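Local atomic coordinates of glycinin A3B4 subunit (Glycine max, PDB entry 2D5F), a protein that probably serves as a seed storage reserve of soybean, an 11S globulin of two cupin domains that assembles into hexamers. Residues B[56-61]-B[129-134]; B[60-65]-B[161-166]. One frame throughout, in Å; residues are numbered along the deposited sequence.

Contact 1 of 2, residues B[56-61]-B[129-134]. With CO3 (carbonate ion), chain E.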
# COMPACT_ATOMS: atom_id res chain seq x y z
N GLY B 56 -12.38 -9.41 -40.16
CA GLY B 56 -11.24 -8.52 -40.02
C GLY B 56 -10.34 -8.84 -38.84
O GLY B 56 -10.81 -9.06 -37.73
N LEU B 57 -9.03 -8.87 -39.08
CA LEU B 57 -8.05 -9.16 -38.05
C LEU B 57 -7.03 -8.03 -37.93
O LEU B 57 -6.30 -7.73 -38.87
CB LEU B 57 -7.32 -10.47 -38.37
CG LEU B 57 -6.08 -10.82 -37.53
CD1 LEU B 57 -6.46 -11.14 -36.10
CD2 LEU B 57 -5.37 -12.02 -38.16
N HIS B 58 -6.99 -7.41 -36.76
CA HIS B 58 -6.05 -6.33 -36.51
C HIS B 58 -4.76 -7.01 -36.06
O HIS B 58 -4.70 -7.59 -34.98
CB HIS B 58 -6.59 -5.41 -35.42
CG HIS B 58 -5.75 -4.19 -35.18
ND1 HIS B 58 -6.00 -3.30 -34.16
CD2 HIS B 58 -4.67 -3.71 -35.84
CE1 HIS B 58 -5.11 -2.32 -34.20
NE2 HIS B 58 -4.29 -2.55 -35.21
N LEU B 59 -3.73 -6.93 -36.90
CA LEU B 59 -2.44 -7.56 -36.60
C LEU B 59 -1.84 -7.13 -35.27
O LEU B 59 -1.95 -5.97 -34.86
CB LEU B 59 -1.46 -7.29 -37.74
CG LEU B 59 -1.95 -7.74 -39.13
CD1 LEU B 59 -0.84 -7.53 -40.16
CD2 LEU B 59 -2.36 -9.20 -39.09
N PRO B 60 -1.19 -8.06 -34.57
CA PRO B 60 -0.57 -7.79 -33.26
C PRO B 60 0.35 -6.58 -33.20
O PRO B 60 1.23 -6.39 -34.05
CB PRO B 60 0.14 -9.10 -32.92
CG PRO B 60 0.43 -9.69 -34.27
CD PRO B 60 -0.84 -9.41 -35.04
N SER B 61 0.15 -5.75 -32.17
CA SER B 61 0.96 -4.56 -31.97
C SER B 61 0.93 -4.15 -30.50
O SER B 61 0.13 -4.66 -29.71
CB SER B 61 0.43 -3.40 -32.81
OG SER B 61 -0.81 -2.93 -32.29
N VAL B 129 2.34 -4.25 -23.85
CA VAL B 129 1.77 -5.58 -24.04
C VAL B 129 1.15 -5.73 -25.43
O VAL B 129 0.27 -4.96 -25.82
CB VAL B 129 0.69 -5.88 -22.98
CG1 VAL B 129 0.04 -7.22 -23.27
CG2 VAL B 129 1.30 -5.87 -21.58
N PRO B 130 1.61 -6.74 -26.20
CA PRO B 130 1.08 -6.98 -27.55
C PRO B 130 -0.38 -7.42 -27.50
O PRO B 130 -0.78 -8.14 -26.59
CB PRO B 130 1.97 -8.11 -28.08
CG PRO B 130 3.21 -8.05 -27.22
CD PRO B 130 2.66 -7.72 -25.86
N TYR B 131 -1.17 -6.99 -28.48
CA TYR B 131 -2.56 -7.40 -28.54
C TYR B 131 -3.02 -7.44 -29.99
O TYR B 131 -2.48 -6.73 -30.84
CB TYR B 131 -3.47 -6.44 -27.76
CG TYR B 131 -3.85 -5.20 -28.53
CD1 TYR B 131 -2.95 -4.15 -28.70
CD2 TYR B 131 -5.11 -5.09 -29.13
CE1 TYR B 131 -3.29 -3.02 -29.44
CE2 TYR B 131 -5.46 -3.95 -29.88
CZ TYR B 131 -4.54 -2.93 -30.02
OH TYR B 131 -4.88 -1.80 -30.73
N TRP B 132 -4.02 -8.29 -30.25
CA TRP B 132 -4.61 -8.43 -31.58
C TRP B 132 -6.11 -8.60 -31.37
O TRP B 132 -6.55 -9.06 -30.32
CB TRP B 132 -4.06 -9.66 -32.31
CG TRP B 132 -4.23 -10.96 -31.58
CD1 TRP B 132 -3.33 -11.54 -30.72
CD2 TRP B 132 -5.39 -11.80 -31.58
NE1 TRP B 132 -3.87 -12.69 -30.19
CE2 TRP B 132 -5.12 -12.87 -30.70
CE3 TRP B 132 -6.62 -11.75 -32.24
CZ2 TRP B 132 -6.05 -13.90 -30.46
CZ3 TRP B 132 -7.55 -12.77 -32.00
CH2 TRP B 132 -7.26 -13.83 -31.12
N THR B 133 -6.90 -8.20 -32.37
CA THR B 133 -8.35 -8.32 -32.27
C THR B 133 -8.92 -8.90 -33.57
O THR B 133 -8.33 -8.75 -34.63
CB THR B 133 -9.02 -6.96 -32.00
OG1 THR B 133 -8.75 -6.08 -33.09
CG2 THR B 133 -8.48 -6.35 -30.70
N TYR B 134 -10.08 -9.54 -33.46
CA TYR B 134 -10.71 -10.17 -34.61
C TYR B 134 -12.22 -10.03 -34.53
O TYR B 134 -12.81 -10.18 -33.46
CB TYR B 134 -10.33 -11.65 -34.65
CG TYR B 134 -11.07 -12.45 -35.69
CD1 TYR B 134 -10.78 -12.30 -37.05
CD2 TYR B 134 -12.07 -13.36 -35.33
CE1 TYR B 134 -11.46 -13.03 -38.01
CE2 TYR B 134 -12.76 -14.09 -36.29
CZ TYR B 134 -12.45 -13.92 -37.63
OH TYR B 134 -13.13 -14.62 -38.60
C CO3 E . -8.61 -2.61 -32.06
O1 CO3 E . -8.26 -3.60 -32.77
O2 CO3 E . -7.70 -1.86 -31.55
O3 CO3 E . -9.86 -2.37 -31.85
O HOH W 1 -2.91 -4.39 -32.69

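Contact 2 of 2, residues B[60-65]-B[161-166]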
# COMPACT_ATOMS: atom_id res chain seq x y z
N PRO B 60 -1.19 -8.06 -34.57
CA PRO B 60 -0.57 -7.79 -33.26
C PRO B 60 0.35 -6.58 -33.20
O PRO B 60 1.23 -6.39 -34.05
CB PRO B 60 0.14 -9.10 -32.92
CG PRO B 60 0.43 -9.69 -34.27
CD PRO B 60 -0.84 -9.41 -35.04
N SER B 61 0.15 -5.75 -32.17
CA SER B 61 0.96 -4.56 -31.97
C SER B 61 0.93 -4.15 -30.50
O SER B 61 0.13 -4.66 -29.71
CB SER B 61 0.43 -3.40 -32.81
OG SER B 61 -0.81 -2.93 -32.29
N TYR B 62 1.82 -3.22 -30.13
CA TYR B 62 1.88 -2.70 -28.77
C TYR B 62 2.33 -1.24 -28.81
O TYR B 62 2.97 -0.79 -29.76
CB TYR B 62 2.82 -3.52 -27.89
CG TYR B 62 4.26 -3.54 -28.35
CD1 TYR B 62 4.70 -4.46 -29.31
CD2 TYR B 62 5.20 -2.64 -27.83
CE1 TYR B 62 6.04 -4.49 -29.72
CE2 TYR B 62 6.53 -2.65 -28.24
CZ TYR B 62 6.94 -3.58 -29.19
OH TYR B 62 8.25 -3.61 -29.60
N SER B 63 1.96 -0.49 -27.77
CA SER B 63 2.32 0.92 -27.65
C SER B 63 2.83 1.17 -26.22
O SER B 63 2.43 0.46 -25.29
CB SER B 63 1.11 1.82 -27.94
OG SER B 63 0.70 1.69 -29.29
N PRO B 64 3.70 2.17 -26.04
CA PRO B 64 4.28 2.51 -24.74
C PRO B 64 3.41 3.31 -23.76
O PRO B 64 3.93 4.08 -22.96
CB PRO B 64 5.55 3.26 -25.12
CG PRO B 64 5.11 4.03 -26.32
CD PRO B 64 4.28 3.00 -27.11
N TYR B 65 2.10 3.13 -23.84
CA TYR B 65 1.18 3.82 -22.94
C TYR B 65 -0.11 3.02 -22.94
O TYR B 65 -0.34 2.21 -23.82
CB TYR B 65 0.90 5.26 -23.40
CG TYR B 65 0.74 5.40 -24.90
CD1 TYR B 65 1.82 5.80 -25.71
CD2 TYR B 65 -0.47 5.10 -25.53
CE1 TYR B 65 1.69 5.88 -27.09
CE2 TYR B 65 -0.60 5.18 -26.91
CZ TYR B 65 0.48 5.57 -27.69
OH TYR B 65 0.36 5.62 -29.06
N ARG B 161 2.67 6.15 -30.64
CA ARG B 161 3.54 5.21 -31.35
C ARG B 161 2.90 3.84 -31.35
O ARG B 161 2.34 3.42 -30.34
CB ARG B 161 4.90 5.07 -30.66
CG ARG B 161 5.82 6.27 -30.67
CD ARG B 161 7.13 5.87 -30.00
NE ARG B 161 8.21 6.83 -30.20
CZ ARG B 161 8.27 8.04 -29.65
NH1 ARG B 161 9.30 8.84 -29.90
NH2 ARG B 161 7.30 8.45 -28.83
N VAL B 162 3.00 3.14 -32.48
CA VAL B 162 2.46 1.79 -32.60
C VAL B 162 3.55 0.86 -33.13
O VAL B 162 4.04 1.04 -34.25
CB VAL B 162 1.24 1.73 -33.55
CG1 VAL B 162 0.63 0.32 -33.51
CG2 VAL B 162 0.20 2.75 -33.14
N PHE B 163 3.94 -0.11 -32.32
CA PHE B 163 4.97 -1.07 -32.73
C PHE B 163 4.28 -2.33 -33.24
O PHE B 163 3.72 -3.10 -32.46
CB PHE B 163 5.88 -1.43 -31.54
CG PHE B 163 6.72 -0.28 -31.04
CD1 PHE B 163 6.15 0.78 -30.35
CD2 PHE B 163 8.09 -0.26 -31.29
CE1 PHE B 163 6.93 1.85 -29.90
CE2 PHE B 163 8.88 0.80 -30.84
CZ PHE B 163 8.30 1.86 -30.15
N TYR B 164 4.30 -2.55 -34.55
CA TYR B 164 3.67 -3.75 -35.10
C TYR B 164 4.63 -4.92 -35.10
O TYR B 164 5.80 -4.79 -35.45
CB TYR B 164 3.14 -3.51 -36.52
CG TYR B 164 1.76 -2.89 -36.55
CD1 TYR B 164 1.60 -1.51 -36.69
CD2 TYR B 164 0.62 -3.67 -36.37
CE1 TYR B 164 0.33 -0.92 -36.64
CE2 TYR B 164 -0.64 -3.10 -36.32
CZ TYR B 164 -0.79 -1.73 -36.45
OH TYR B 164 -2.04 -1.18 -36.37
N LEU B 165 4.12 -6.08 -34.67
CA LEU B 165 4.92 -7.29 -34.64
C LEU B 165 4.81 -8.03 -35.98
O LEU B 165 5.61 -8.91 -36.28
CB LEU B 165 4.45 -8.20 -33.51
CG LEU B 165 4.87 -7.78 -32.10
CD1 LEU B 165 3.99 -8.44 -31.07
CD2 LEU B 165 6.33 -8.14 -31.89
N ALA B 166 3.81 -7.65 -36.77
CA ALA B 166 3.60 -8.29 -38.07
C ALA B 166 3.01 -7.35 -39.10
O ALA B 166 2.51 -6.27 -38.76
CB ALA B 166 2.68 -9.51 -37.91

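Contact 1 of 2, residues B[56-61]-B[129-134]
His58 and Thr133 form a hydrogen-bonded antiparallel pair between strands 56-61 and 131-134, whose axes run at 175° to each other, and a beta bulge before Ser61 shifts the register by one residue so that Ser61 pairs with Tyr131. The His58 amide gives a good bond to the Thr133 carbonyl, the return bond is weak, and past the bulge Ser61 and Tyr131 exchange two sound ones. The bulge is bridged by a water that donates to Leu59 O and Tyr131 O, accepts from Ser61 OG, and lies over the centre of one face of the imidazole.

On the same face of the sheet, His58 and Thr133 lie side by side, with His58 CB 3.2 Å from Thr133 OG1. CG of His58 is anti to the backbone N (chi1 -174°), which carries ND1 out to O1 of a carbonate, 2.7 Å away on a fairly straight bond. Thr133 OG1 also hydrogen-bonds carbonate O1, at 2.5 Å. Tyr131 OH donates to carbonate O2 at 2.9 Å, its ring plane turned 86° from the imidazole. Leu57, pointing to the other face, sets CD1 3.9 Å from Trp132 CE3.

Arg50 supplies a further bond to the carbonate. A small anion, probably from the crystallisation liquor, thus sits among donors inside the cupin barrel and would probably favour the protonated, positively charged form of His58.

Contact 2 of 2, residues B[60-65]-B[161-166]
Tyr62 and Phe163 pair antiparallel, each amide bonded to the other's carbonyl, and their side chains rise on the same face of the sheet. From CB, the Tyr62 side chain turns between its own N and carbonyl carbon (chi1 61°), which sets the ring across the CB of Phe163. CD1 passes 3.6 Å from Phe163 O; CE1 faces Leu165 CG at the ring edge; CE2 and CZ lie over Phe163 CB, which sits 3.5 Å from the ring centroid in a CH-pi contact. The two aromatic planes are only 13° apart but slid so far that they barely overlap. At the tip, OH passes Phe163 CD2 and bonds to Asn427 O of the second subunit, while Trp384 of that subunit stacks on the ring. With alanine in its place, the ring that Phe163 CB packs against is gone, which would probably leave Trp384 of the second subunit without its stacking partner and Asn427 O without this donor.

On the opposite face, Ser61 CB lies over the Tyr164 ring, 3.9 Å from its centroid. Leu165 N closes the strand end on Pro60 O with an almost straight bond. Beyond the other end, where regular pairing stops, Ser63 OG donates to Arg161 O at 2.6 Å, in the carbonyl plane, and Arg161 N gives its hydrogen to Tyr65 OH at 2.8 Å. Side-chain hydroxyls therefore continue the strand pairing into the loops, satisfying buried main-chain polar groups, while the Tyr62 ring is shared with the second subunit.

Strand 56-62 is the element common to both contacts: contact 1 lays 131-134 along one edge of it, contact 2 lays 163-164 along the other, and Pro60 and Ser61 belong to both. Each is buried, yet for different reasons. The His58 face of contact 1 looks into the cupin barrel and is polar, gathered round an anion; the Tyr62 face of contact 2 is aromatic, with the Tyr62 ring against the second subunit, which also packs on Trp132 and Pro130. The two contacts meet through a probable hydrogen bond of 2.9 Å between His58 NE2 and Tyr164 OH, so contact 2 supplies a second-shell partner for the carbonate-binding imidazole; Tyr164 OH is also hydrogen-bonded to Glu172.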